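Local coordinates for protein peptidyl-tRNA hydrolase (Thermoplasma acidophilum, PDB 1RLK) that probably hydrolyses peptidyl-tRNAs that drop off the ribosome during protein synthesis, releasing the tRNA and an N-acylated amino acid, at residues Glu63-Lys68 against Asn78-Asp83; Ile97-Asp102 against Lys109-Tyr114; Met74-Glu79 against Glu104-Lys109. All blocks are in the same frame, centred on the assembly; numbering follows the deposited sequence.

Contact 1: residues Glu63-Lys68 against Asn78-Asp83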
ATOM      1  N   GLU A  63      -9.806   8.672  -2.057  1.00 24.06           N
ATOM      2  CA  GLU A  63      -8.872   8.074  -3.020  1.00 23.74           C
ATOM      3  C   GLU A  63      -8.354   6.740  -2.512  1.00 22.18           C
ATOM      4  O   GLU A  63      -8.291   5.784  -3.261  1.00 21.89           O
ATOM      5  CB  GLU A  63      -7.685   9.000  -3.320  1.00 24.32           C
ATOM      6  CG  GLU A  63      -8.041  10.401  -3.802  1.00 27.11           C
ATOM      7  CD  GLU A  63      -8.832  10.413  -5.093  1.00 31.40           C
ATOM      8  OE1 GLU A  63      -8.724   9.453  -5.886  1.00 31.76           O
ATOM      9  OE2 GLU A  63      -9.573  11.406  -5.307  1.00 37.01           O
ATOM     10  N   ILE A  64      -7.981   6.679  -1.235  1.00 21.50           N
ATOM     11  CA  ILE A  64      -7.633   5.392  -0.600  1.00 21.02           C
ATOM     12  C   ILE A  64      -8.706   4.327  -0.856  1.00 20.94           C
ATOM     13  O   ILE A  64      -8.401   3.202  -1.236  1.00 20.45           O
ATOM     14  CB  ILE A  64      -7.439   5.573   0.931  1.00 20.72           C
ATOM     15  CG1 ILE A  64      -6.275   6.511   1.237  1.00 20.12           C
ATOM     16  CG2 ILE A  64      -7.212   4.227   1.622  1.00 20.92           C
ATOM     17  CD1 ILE A  64      -4.906   5.936   0.891  1.00 19.34           C
ATOM     18  N   MET A  65      -9.970   4.689  -0.660  1.00 21.83           N
ATOM     19  CA  MET A  65     -11.063   3.718  -0.770  1.00 22.10           C
ATOM     20  C   MET A  65     -11.352   3.328  -2.230  1.00 21.96           C
ATOM     21  O   MET A  65     -11.780   2.202  -2.529  1.00 21.40           O
ATOM     22  CB  MET A  65     -12.315   4.278  -0.078  1.00 22.66           C
ATOM     23  CG  MET A  65     -12.125   4.547   1.424  1.00 23.79           C
ATOM     24  SD  MET A  65     -11.365   3.153   2.299  1.00 25.49           S
ATOM     25  CE  MET A  65     -12.480   1.905   1.986  1.00 23.43           C
ATOM     26  N   GLU A  66     -11.060   4.236  -3.153  1.00 22.14           N
ATOM     27  CA  GLU A  66     -11.186   3.948  -4.578  1.00 22.09           C
ATOM     28  C   GLU A  66     -10.145   2.927  -5.015  1.00 20.95           C
ATOM     29  O   GLU A  66     -10.438   2.023  -5.767  1.00 20.55           O
ATOM     30  CB  GLU A  66     -11.008   5.245  -5.377  1.00 23.30           C
ATOM     31  CG  GLU A  66     -11.206   5.085  -6.867  1.00 26.97           C
ATOM     32  CD  GLU A  66     -12.640   4.749  -7.223  1.00 32.92           C
ATOM     33  OE1 GLU A  66     -13.558   5.063  -6.423  1.00 35.15           O
ATOM     34  OE2 GLU A  66     -12.845   4.171  -8.311  1.00 36.68           O
ATOM     35  N   ILE A  67      -8.919   3.087  -4.531  1.00 20.95           N
ATOM     36  CA  ILE A  67      -7.833   2.146  -4.786  1.00 20.21           C
ATOM     37  C   ILE A  67      -8.214   0.757  -4.258  1.00 19.94           C
ATOM     38  O   ILE A  67      -8.089  -0.264  -4.949  1.00 18.69           O
ATOM     39  CB  ILE A  67      -6.531   2.692  -4.113  1.00 20.86           C
ATOM     40  CG1 ILE A  67      -5.996   3.885  -4.904  1.00 21.13           C
ATOM     41  CG2 ILE A  67      -5.439   1.630  -4.031  1.00 21.35           C
ATOM     42  CD1 ILE A  67      -4.973   4.714  -4.162  1.00 21.89           C
ATOM     43  N   LYS A  68      -8.693   0.739  -3.012  1.00 19.83           N
ATOM     44  CA  LYS A  68      -9.174  -0.474  -2.377  1.00 19.45           C
ATOM     45  C   LYS A  68     -10.185  -1.149  -3.295  1.00 19.40           C
ATOM     46  O   LYS A  68     -10.040  -2.309  -3.638  1.00 18.60           O
ATOM     47  CB  LYS A  68      -9.811  -0.113  -1.017  1.00 19.52           C
ATOM     48  CG  LYS A  68     -10.577  -1.270  -0.316  1.00 20.79           C
ATOM     49  CD  LYS A  68      -9.624  -2.260   0.239  1.00 20.62           C
ATOM     50  CE  LYS A  68     -10.269  -3.298   1.158  1.00 20.20           C
ATOM     51  NZ  LYS A  68      -9.873  -4.666   0.703  1.00 16.87           N
ATOM     52  N   ASN A  78      -4.007  -6.292  -0.924  1.00 20.73           N
ATOM     53  CA  ASN A  78      -3.965  -4.915  -0.450  1.00 20.23           C
ATOM     54  C   ASN A  78      -4.231  -4.818   1.033  1.00 19.96           C
ATOM     55  O   ASN A  78      -4.937  -5.667   1.602  1.00 20.32           O
ATOM     56  CB  ASN A  78      -4.971  -4.060  -1.219  1.00 20.29           C
ATOM     57  CG  ASN A  78      -6.420  -4.461  -0.941  1.00 21.51           C
ATOM     58  OD1 ASN A  78      -7.073  -3.871  -0.081  1.00 20.30           O
ATOM     59  ND2 ASN A  78      -6.923  -5.462  -1.675  1.00 16.38           N
ATOM     60  N   GLU A  79      -3.677  -3.790   1.667  1.00 19.24           N
ATOM     61  CA  GLU A  79      -3.878  -3.581   3.091  1.00 18.67           C
ATOM     62  C   GLU A  79      -4.024  -2.111   3.377  1.00 18.78           C
ATOM     63  O   GLU A  79      -3.105  -1.322   3.109  1.00 17.41           O
ATOM     64  CB  GLU A  79      -2.693  -4.135   3.884  1.00 19.42           C
ATOM     65  CG  GLU A  79      -2.834  -3.981   5.388  1.00 20.64           C
ATOM     66  CD  GLU A  79      -3.823  -4.956   6.018  1.00 22.86           C
ATOM     67  OE1 GLU A  79      -4.333  -5.899   5.333  1.00 22.39           O
ATOM     68  OE2 GLU A  79      -4.053  -4.780   7.226  1.00 24.43           O
ATOM     69  N   ILE A  80      -5.186  -1.737   3.910  1.00 18.19           N
ATOM     70  CA  ILE A  80      -5.397  -0.429   4.473  1.00 18.80           C
ATOM     71  C   ILE A  80      -4.698  -0.363   5.831  1.00 19.36           C
ATOM     72  O   ILE A  80      -4.862  -1.248   6.669  1.00 19.43           O
ATOM     73  CB  ILE A  80      -6.908  -0.143   4.606  1.00 19.54           C
ATOM     74  CG1 ILE A  80      -7.464   0.229   3.230  1.00 21.29           C
ATOM     75  CG2 ILE A  80      -7.171   0.969   5.621  1.00 19.47           C
ATOM     76  CD1 ILE A  80      -8.964   0.284   3.161  1.00 24.21           C
ATOM     77  N   VAL A  81      -3.930   0.698   6.038  1.00 18.75           N
ATOM     78  CA  VAL A  81      -3.126   0.839   7.225  1.00 19.49           C
ATOM     79  C   VAL A  81      -3.719   1.936   8.082  1.00 19.72           C
ATOM     80  O   VAL A  81      -4.074   3.001   7.580  1.00 20.24           O
ATOM     81  CB  VAL A  81      -1.655   1.147   6.857  1.00 18.62           C
ATOM     82  CG1 VAL A  81      -0.879   1.657   8.073  1.00 19.97           C
ATOM     83  CG2 VAL A  81      -1.006  -0.096   6.274  1.00 20.23           C
ATOM     84  N   GLN A  82      -3.808   1.663   9.371  1.00 20.38           N
ATOM     85  CA  GLN A  82      -4.297   2.618  10.360  1.00 21.99           C
ATOM     86  C   GLN A  82      -3.240   2.802  11.441  1.00 23.01           C
ATOM     87  O   GLN A  82      -2.673   1.819  11.900  1.00 21.22           O
ATOM     88  CB  GLN A  82      -5.603   2.107  11.000  1.00 21.67           C
ATOM     89  CG  GLN A  82      -6.757   1.947  10.002  1.00 23.18           C
ATOM     90  CD  GLN A  82      -8.021   1.307  10.597  1.00 24.05           C
ATOM     91  OE1 GLN A  82      -8.738   1.932  11.383  1.00 26.76           O
ATOM     92  NE2 GLN A  82      -8.304   0.088  10.191  1.00 23.01           N
ATOM     93  N   ASP A  83      -2.989   4.046  11.853  1.00 25.73           N
ATOM     94  CA  ASP A  83      -2.062   4.308  12.946  1.00 28.23           C
ATOM     95  C   ASP A  83      -2.715   4.006  14.296  1.00 30.44           C
ATOM     96  O   ASP A  83      -3.814   3.446  14.343  1.00 30.26           O
ATOM     97  CB  ASP A  83      -1.446   5.734  12.861  1.00 28.90           C
ATOM     98  CG  ASP A  83      -2.433   6.863  13.134  1.00 29.61           C
ATOM     99  OD1 ASP A  83      -3.547   6.640  13.655  1.00 31.34           O
ATOM    100  OD2 ASP A  83      -2.145   8.046  12.859  1.00 32.67           O
TER

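Contact 2: residues Ile97-Asp102 against Lys109-Tyr114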
ATOM      1  N   ILE A  97      -2.499   2.813   1.918  1.00 17.86           N
ATOM      2  CA  ILE A  97      -2.883   1.476   1.487  1.00 17.64           C
ATOM      3  C   ILE A  97      -1.761   0.850   0.671  1.00 17.42           C
ATOM      4  O   ILE A  97      -1.210   1.486  -0.228  1.00 17.50           O
ATOM      5  CB  ILE A  97      -4.217   1.496   0.700  1.00 17.20           C
ATOM      6  CG1 ILE A  97      -4.627   0.089   0.297  1.00 17.16           C
ATOM      7  CG2 ILE A  97      -4.135   2.381  -0.536  1.00 17.04           C
ATOM      8  CD1 ILE A  97      -6.034   0.016  -0.279  1.00 16.80           C
ATOM      9  N   GLY A  98      -1.396  -0.376   1.012  1.00 16.82           N
ATOM     10  CA  GLY A  98      -0.417  -1.134   0.248  1.00 17.41           C
ATOM     11  C   GLY A  98      -1.076  -2.042  -0.774  1.00 17.89           C
ATOM     12  O   GLY A  98      -2.176  -2.570  -0.538  1.00 17.31           O
ATOM     13  N   LEU A  99      -0.408  -2.228  -1.906  1.00 17.74           N
ATOM     14  CA  LEU A  99      -0.869  -3.119  -2.970  1.00 18.56           C
ATOM     15  C   LEU A  99       0.265  -3.995  -3.473  1.00 18.97           C
ATOM     16  O   LEU A  99       1.352  -3.497  -3.786  1.00 19.16           O
ATOM     17  CB  LEU A  99      -1.407  -2.346  -4.179  1.00 18.67           C
ATOM     18  CG  LEU A  99      -2.237  -1.095  -4.003  1.00 20.66           C
ATOM     19  CD1 LEU A  99      -2.392  -0.429  -5.352  1.00 22.16           C
ATOM     20  CD2 LEU A  99      -3.611  -1.445  -3.429  1.00 22.78           C
ATOM     21  N   GLY A 100      -0.001  -5.289  -3.600  1.00 18.95           N
ATOM     22  CA  GLY A 100       0.936  -6.206  -4.220  1.00 19.45           C
ATOM     23  C   GLY A 100       1.782  -6.963  -3.214  1.00 20.03           C
ATOM     24  O   GLY A 100       1.397  -7.060  -2.042  1.00 19.97           O
ATOM     25  N   PRO A 101       2.937  -7.472  -3.638  1.00 20.69           N
ATOM     26  CA  PRO A 101       3.488  -7.227  -4.979  1.00 21.35           C
ATOM     27  C   PRO A 101       2.693  -7.867  -6.122  1.00 21.97           C
ATOM     28  O   PRO A 101       2.035  -8.890  -5.937  1.00 21.81           O
ATOM     29  CB  PRO A 101       4.874  -7.861  -4.904  1.00 21.78           C
ATOM     30  CG  PRO A 101       4.736  -8.942  -3.848  1.00 21.08           C
ATOM     31  CD  PRO A 101       3.800  -8.367  -2.851  1.00 20.72           C
ATOM     32  N   ASP A 102       2.741  -7.231  -7.289  1.00 22.43           N
ATOM     33  CA  ASP A 102       2.065  -7.743  -8.483  1.00 23.30           C
ATOM     34  C   ASP A 102       2.763  -7.243  -9.753  1.00 23.68           C
ATOM     35  O   ASP A 102       3.860  -6.719  -9.684  1.00 22.93           O
ATOM     36  CB  ASP A 102       0.582  -7.344  -8.469  1.00 22.51           C
ATOM     37  CG  ASP A 102      -0.317  -8.455  -8.992  1.00 23.90           C
ATOM     38  OD1 ASP A 102      -0.057  -8.949 -10.114  1.00 23.77           O
ATOM     39  OD2 ASP A 102      -1.279  -8.923  -8.348  1.00 21.78           O
ATOM     40  N   LYS A 109      -2.711   0.389 -13.573  1.00 22.52           N
ATOM     41  CA  LYS A 109      -4.143   0.578 -13.872  1.00 23.02           C
ATOM     42  C   LYS A 109      -4.917   1.187 -12.708  1.00 22.39           C
ATOM     43  O   LYS A 109      -5.960   1.791 -12.916  1.00 22.68           O
ATOM     44  CB  LYS A 109      -4.806  -0.749 -14.265  1.00 23.11           C
ATOM     45  CG  LYS A 109      -4.249  -1.381 -15.500  1.00 24.94           C
ATOM     46  CD  LYS A 109      -5.015  -2.624 -15.896  1.00 26.98           C
ATOM     47  CE  LYS A 109      -4.451  -3.197 -17.182  1.00 29.16           C
ATOM     48  NZ  LYS A 109      -4.768  -4.634 -17.379  1.00 31.64           N
ATOM     49  N   ILE A 110      -4.409   1.013 -11.487  1.00 21.91           N
ATOM     50  CA  ILE A 110      -5.063   1.512 -10.267  1.00 21.63           C
ATOM     51  C   ILE A 110      -4.450   2.811  -9.748  1.00 20.94           C
ATOM     52  O   ILE A 110      -5.174   3.750  -9.426  1.00 21.35           O
ATOM     53  CB  ILE A 110      -4.974   0.426  -9.162  1.00 21.56           C
ATOM     54  CG1 ILE A 110      -5.718  -0.824  -9.595  1.00 22.85           C
ATOM     55  CG2 ILE A 110      -5.560   0.923  -7.825  1.00 21.98           C
ATOM     56  CD1 ILE A 110      -5.529  -2.003  -8.667  1.00 24.36           C
ATOM     57  N   THR A 111      -3.115   2.845  -9.647  1.00 20.80           N
ATOM     58  CA  THR A 111      -2.387   3.944  -9.004  1.00 20.44           C
ATOM     59  C   THR A 111      -1.578   4.888  -9.931  1.00 21.25           C
ATOM     60  O   THR A 111      -1.053   5.887  -9.466  1.00 20.72           O
ATOM     61  CB  THR A 111      -1.416   3.398  -7.926  1.00 19.88           C
ATOM     62  OG1 THR A 111      -0.710   2.253  -8.426  1.00 19.30           O
ATOM     63  CG2 THR A 111      -2.214   2.883  -6.691  1.00 20.03           C
ATOM     64  N   GLY A 112      -1.478   4.573 -11.213  1.00 22.65           N
ATOM     65  CA  GLY A 112      -0.650   5.344 -12.136  1.00 23.69           C
ATOM     66  C   GLY A 112      -0.963   6.821 -12.213  1.00 24.64           C
ATOM     67  O   GLY A 112      -0.095   7.638 -12.526  1.00 24.55           O
ATOM     68  N   LYS A 113      -2.202   7.165 -11.877  1.00 25.44           N
ATOM     69  CA  LYS A 113      -2.736   8.525 -11.994  1.00 25.86           C
ATOM     70  C   LYS A 113      -2.229   9.433 -10.891  1.00 25.51           C
ATOM     71  O   LYS A 113      -2.221  10.674 -11.028  1.00 25.88           O
ATOM     72  CB  LYS A 113      -4.278   8.487 -11.990  0.52 26.26           C
ATOM     73  CG  LYS A 113      -4.926   7.340 -11.140  0.52 26.88           C
ATOM     74  CD  LYS A 113      -4.909   5.907 -11.758  0.52 27.24           C
ATOM     75  CE  LYS A 113      -4.582   5.823 -13.262  0.52 28.62           C
ATOM     76  NZ  LYS A 113      -4.077   4.471 -13.609  0.52 26.78           N
ATOM     77  N   TYR A 114      -1.773   8.829  -9.794  1.00 24.40           N
ATOM     78  CA  TYR A 114      -1.379   9.594  -8.618  1.00 23.43           C
ATOM     79  C   TYR A 114       0.078  10.041  -8.698  1.00 23.19           C
ATOM     80  O   TYR A 114       0.908   9.321  -9.234  1.00 22.75           O
ATOM     81  CB  TYR A 114      -1.599   8.738  -7.357  1.00 23.68           C
ATOM     82  CG  TYR A 114      -3.039   8.317  -7.193  1.00 22.66           C
ATOM     83  CD1 TYR A 114      -4.018   9.240  -6.837  1.00 24.22           C
ATOM     84  CD2 TYR A 114      -3.428   7.014  -7.431  1.00 23.66           C
ATOM     85  CE1 TYR A 114      -5.346   8.864  -6.697  1.00 24.20           C
ATOM     86  CE2 TYR A 114      -4.764   6.625  -7.297  1.00 25.93           C
ATOM     87  CZ  TYR A 114      -5.716   7.559  -6.924  1.00 25.64           C
ATOM     88  OH  TYR A 114      -7.052   7.188  -6.798  1.00 28.95           O
TER

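Contact 3: residues Met74-Glu79 against Glu104-Lys109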
ATOM      1  N   MET A  74      -9.760  -6.593  -8.878  1.00 24.93           N
ATOM      2  CA  MET A  74      -8.707  -7.217  -9.672  1.00 24.74           C
ATOM      3  C   MET A  74      -8.018  -8.368  -8.967  1.00 24.39           C
ATOM      4  O   MET A  74      -7.142  -9.009  -9.545  1.00 24.45           O
ATOM      5  CB  MET A  74      -7.663  -6.167 -10.044  1.00 25.17           C
ATOM      6  CG  MET A  74      -8.203  -5.136 -10.990  1.00 27.00           C
ATOM      7  SD  MET A  74      -6.924  -4.038 -11.556  1.00 30.48           S
ATOM      8  CE  MET A  74      -7.712  -2.613 -11.281  1.00 30.85           C
ATOM      9  N   GLY A  75      -8.405  -8.627  -7.721  1.00 23.73           N
ATOM     10  CA  GLY A  75      -7.856  -9.723  -6.953  1.00 23.69           C
ATOM     11  C   GLY A  75      -6.429  -9.463  -6.528  1.00 23.42           C
ATOM     12  O   GLY A  75      -5.620 -10.389  -6.446  1.00 23.98           O
ATOM     13  N   ILE A  76      -6.120  -8.197  -6.284  1.00 23.20           N
ATOM     14  CA  ILE A  76      -4.779  -7.795  -5.885  1.00 23.11           C
ATOM     15  C   ILE A  76      -4.720  -7.678  -4.366  1.00 22.45           C
ATOM     16  O   ILE A  76      -5.578  -7.036  -3.734  1.00 21.63           O
ATOM     17  CB  ILE A  76      -4.386  -6.463  -6.564  1.00 23.30           C
ATOM     18  CG1 ILE A  76      -4.256  -6.670  -8.084  1.00 24.38           C
ATOM     19  CG2 ILE A  76      -3.070  -5.925  -5.986  1.00 24.11           C
ATOM     20  CD1 ILE A  76      -4.192  -5.378  -8.904  1.00 25.16           C
ATOM     21  N   VAL A  77      -3.687  -8.283  -3.791  1.00 22.17           N
ATOM     22  CA  VAL A  77      -3.420  -8.146  -2.355  1.00 21.68           C
ATOM     23  C   VAL A  77      -3.308  -6.685  -1.984  1.00 21.15           C
ATOM     24  O   VAL A  77      -2.601  -5.911  -2.643  1.00 20.28           O
ATOM     25  CB  VAL A  77      -2.114  -8.876  -1.947  1.00 21.84           C
ATOM     26  CG1 VAL A  77      -1.719  -8.526  -0.494  1.00 22.71           C
ATOM     27  CG2 VAL A  77      -2.265 -10.379  -2.137  1.00 22.56           C
ATOM     28  N   ASN A  78      -4.007  -6.292  -0.924  1.00 20.73           N
ATOM     29  CA  ASN A  78      -3.965  -4.915  -0.450  1.00 20.23           C
ATOM     30  C   ASN A  78      -4.231  -4.818   1.033  1.00 19.96           C
ATOM     31  O   ASN A  78      -4.937  -5.667   1.602  1.00 20.32           O
ATOM     32  CB  ASN A  78      -4.971  -4.060  -1.219  1.00 20.29           C
ATOM     33  CG  ASN A  78      -6.420  -4.461  -0.941  1.00 21.51           C
ATOM     34  OD1 ASN A  78      -7.073  -3.871  -0.081  1.00 20.30           O
ATOM     35  ND2 ASN A  78      -6.923  -5.462  -1.675  1.00 16.38           N
ATOM     36  N   GLU A  79      -3.677  -3.790   1.667  1.00 19.24           N
ATOM     37  CA  GLU A  79      -3.878  -3.581   3.091  1.00 18.67           C
ATOM     38  C   GLU A  79      -4.024  -2.111   3.377  1.00 18.78           C
ATOM     39  O   GLU A  79      -3.105  -1.322   3.109  1.00 17.41           O
ATOM     40  CB  GLU A  79      -2.693  -4.135   3.884  1.00 19.42           C
ATOM     41  CG  GLU A  79      -2.834  -3.981   5.388  1.00 20.64           C
ATOM     42  CD  GLU A  79      -3.823  -4.956   6.018  1.00 22.86           C
ATOM     43  OE1 GLU A  79      -4.333  -5.899   5.333  1.00 22.39           O
ATOM     44  OE2 GLU A  79      -4.053  -4.780   7.226  1.00 24.43           O
ATOM     45  N   GLU A 104       3.561  -4.715 -12.490  1.00 26.60           N
ATOM     46  CA  GLU A 104       3.524  -3.256 -12.595  1.00 27.31           C
ATOM     47  C   GLU A 104       2.418  -2.722 -13.516  1.00 27.34           C
ATOM     48  O   GLU A 104       1.775  -1.723 -13.214  1.00 27.30           O
ATOM     49  CB  GLU A 104       4.893  -2.735 -13.070  1.00 27.82           C
ATOM     50  CG  GLU A 104       4.961  -1.221 -13.228  1.00 29.52           C
ATOM     51  CD  GLU A 104       6.392  -0.685 -13.201  1.00 31.88           C
ATOM     52  OE1 GLU A 104       7.299  -1.355 -13.723  1.00 35.68           O
ATOM     53  OE2 GLU A 104       6.617   0.400 -12.644  1.00 32.50           O
ATOM     54  N   GLU A 105       2.216  -3.361 -14.659  1.00 27.50           N
ATOM     55  CA  GLU A 105       1.183  -2.919 -15.603  1.00 27.87           C
ATOM     56  C   GLU A 105      -0.204  -2.974 -14.962  1.00 27.33           C
ATOM     57  O   GLU A 105      -1.034  -2.071 -15.163  1.00 26.00           O
ATOM     58  CB  GLU A 105       1.235  -3.765 -16.888  1.00 28.41           C
ATOM     59  CG  GLU A 105      -0.012  -3.712 -17.781  1.00 31.52           C
ATOM     60  CD  GLU A 105       0.181  -2.927 -19.077  1.00 34.91           C
ATOM     61  OE1 GLU A 105       1.255  -3.014 -19.700  1.00 37.01           O
ATOM     62  OE2 GLU A 105      -0.765  -2.228 -19.483  1.00 37.04           O
ATOM     63  N   LYS A 106      -0.449  -4.048 -14.209  1.00 26.97           N
ATOM     64  CA  LYS A 106      -1.709  -4.226 -13.487  1.00 26.80           C
ATOM     65  C   LYS A 106      -1.862  -3.143 -12.425  1.00 25.75           C
ATOM     66  O   LYS A 106      -2.886  -2.462 -12.370  1.00 25.18           O
ATOM     67  CB  LYS A 106      -1.774  -5.622 -12.848  1.00 27.27           C
ATOM     68  CG  LYS A 106      -3.159  -6.211 -12.754  1.00 30.17           C
ATOM     69  CD  LYS A 106      -3.159  -7.562 -12.012  1.00 33.25           C
ATOM     70  CE  LYS A 106      -2.665  -8.714 -12.892  1.00 35.62           C
ATOM     71  NZ  LYS A 106      -2.254  -9.922 -12.086  1.00 36.14           N
ATOM     72  N   LEU A 107      -0.821  -2.965 -11.610  1.00 24.87           N
ATOM     73  CA  LEU A 107      -0.836  -1.995 -10.532  1.00 24.38           C
ATOM     74  C   LEU A 107      -1.007  -0.574 -11.056  1.00 23.90           C
ATOM     75  O   LEU A 107      -1.703   0.214 -10.458  1.00 23.10           O
ATOM     76  CB  LEU A 107       0.427  -2.111  -9.665  1.00 24.59           C
ATOM     77  CG  LEU A 107       0.531  -3.429  -8.888  1.00 25.06           C
ATOM     78  CD1 LEU A 107       1.892  -3.616  -8.268  1.00 25.78           C
ATOM     79  CD2 LEU A 107      -0.539  -3.481  -7.797  1.00 25.14           C
ATOM     80  N   ASP A 108      -0.408  -0.266 -12.202  1.00 23.86           N
ATOM     81  CA  ASP A 108      -0.512   1.078 -12.776  1.00 23.64           C
ATOM     82  C   ASP A 108      -1.943   1.405 -13.224  1.00 22.50           C
ATOM     83  O   ASP A 108      -2.339   2.556 -13.237  1.00 21.81           O
ATOM     84  CB  ASP A 108       0.453   1.237 -13.955  1.00 24.36           C
ATOM     85  CG  ASP A 108       1.921   1.298 -13.515  1.00 26.22           C
ATOM     86  OD1 ASP A 108       2.213   1.720 -12.375  1.00 28.26           O
ATOM     87  OD2 ASP A 108       2.847   0.926 -14.256  1.00 29.27           O
ATOM     88  N   LYS A 109      -2.711   0.389 -13.573  1.00 22.52           N
ATOM     89  CA  LYS A 109      -4.143   0.578 -13.872  1.00 23.02           C
ATOM     90  C   LYS A 109      -4.917   1.187 -12.708  1.00 22.39           C
ATOM     91  O   LYS A 109      -5.960   1.791 -12.916  1.00 22.68           O
ATOM     92  CB  LYS A 109      -4.806  -0.749 -14.265  1.00 23.11           C
ATOM     93  CG  LYS A 109      -4.249  -1.381 -15.500  1.00 24.94           C
ATOM     94  CD  LYS A 109      -5.015  -2.624 -15.896  1.00 26.98           C
ATOM     95  CE  LYS A 109      -4.451  -3.197 -17.182  1.00 29.16           C
ATOM     96  NZ  LYS A 109      -4.768  -4.634 -17.379  1.00 31.64           N
TER

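Contact 1: residues Glu63-Lys68 against Asn78-Asp83
The crossover from strand 53-58 through helix 61-74 to the edge strand 78-82, which passes over the two intervening strands 3-10 and 94-103, brings Met65 and Lys68 over Asn78 and Ile80. Helix and strand segments run roughly antiparallel, at 158° and 9.8 Å between their axes. Lys68 starts with CG anti to the backbone N (chi1 171°), and bends at chi2 and chi4 carry its NZ to Asn78 OD1; the two side chains cross at about a right angle. NZ donates to Asn78 OD1 over 3.0 Å. The ammonium lies in the carbonyl plane, on a lone pair, with a C=O...N angle of 123°. The same NZ also meets Asp72, one turn further along the helix, in a salt bridge. Asn78 ND2 donates to Ile76 O and to Asp72 OD1, so partners at both ends should hold the amide against rotation.

Beside this polar corner, Ile80 sends its CD1 under the helix. The sulfur of Met65 touches it, SD to CD1 3.8 Å, and the methylene CD of Lys68 lies 3.9 Å from that same CD1; both chains cross the isoleucine nearly at right angles. Ile64 CG2 closes the apolar patch more loosely, 4.3 Å from Ile80 CG1. Helix-on-sheet packing of this kind, between a connecting helix and the second of two parallel strands, is characteristic of alpha/beta folds built from such crossovers.

Contact 2: residues Ile97-Asp102 against Lys109-Tyr114
Leu99 and Thr111 point their methyl groups at each other, tip to tip, between the sheet and helix 104-111. Leu99 stands on strand 94-103 with its side chain directed at the helix, and its CD1 reaches Thr111 CG2 at 3.6 Å. The threonine meets it with carbon rather than oxygen because of its rotation about CA-CB: at chi1 44° the methyl is anti to the carbonyl carbon and faces the strand, while OG1 turns back to bond the carbonyl O of Leu107, one turn earlier in its own helix. The hydroxyl is thus satisfied without using the sheet. Ile110 joins from the preceding position, with CG2 4.2 Å from Leu99 CD1, so one leucine methyl is shared by two neighbouring helix residues.

Thr111 also opens a type I turn that ends at Tyr114, closed by Tyr114 N to Thr111 O at 3.0 Å. The CA of Thr111 lies at the edge of the Tyr114 ring, in its plane. Ile67 of helix 61-74 touches both Leu99 and Tyr114 and so fills in beside the contact, while Val6 of the neighbouring strand 3-10 packs on Thr111. All three touching residues are buried, and Leu99, Ile110 and Thr111 meet through methyl groups alone. The chemistry therefore implies a joint held at this point by dispersion and the exclusion of water, the polar tie between strand and helix being left to the salt bridge from Asp102 to Lys106.

Contact 3: residues Met74-Glu79 against Glu104-Lys109
The chain leaves helix 61-74 at Met74, ends the helix in a Schellman motif at Gly75 with positive phi (72°), and lays Ile76 beside helix 104-111, the CA of Ile76 8.4 Å from that of Leu107. Ile76 makes two of the three contacts, one with each branch. Its longer arm slides past Lys106 in the opposite direction, Ile76 CD1 lying 3.9 Å from Lys106 CD and 4.1 Å from Lys106 CG, and the lysine methylenes run alongside the isoleucine arm. The lysine chain then bends at chi3 (-78°), and its ammonium ends in a salt bridge with Asp102, just ahead of the helix. The shorter branch, CG2, is anti to the backbone N and meets Leu107 CD2 at 4.0 Å, the two side chains crossing obliquely. Met74 is a looser neighbour, its SD 4.4 Å from the carbonyl O of Lys106.

Behind Ile76 the backbone is pinned from its own side. Asn78 ND2 donates to Ile76 O at 2.9 Å, with an N-H...O angle of 168°; the acceptor sits practically in the amide plane of Asn78, and the nitrogen approaches nearly along the C=O axis. What results is the helix-to-strand connection of a beta-alpha-beta unit, in which a glycine Schellman motif caps helix 61-74 and the loop after it packs against a second helix on the same face of the sheet.

All three contacts lie on one face of the mixed sheet, with helix 17-38 covering the other side of strand 78-82. Contacts 2 and 3 are closest, their centres about 5 Å apart, and both use helix 104-111; contact 1 is about 10 Å from contact 2 and about 12 Å from contact 3, centre to centre. The ladder between strands 78-82 and 94-103 joins them: Gly98 N to Glu79 O is 2.9 Å and Gly100 N to Val77 O is 2.8 Å. Contacts 1 and 3 share Asn78 and Glu79, at the start of strand 78-82. A further tie links contacts 1 and 2, Glu63 OE1 to Tyr114 OH at 3.0 Å, which fastens helix 61-74 to the C-terminal tail.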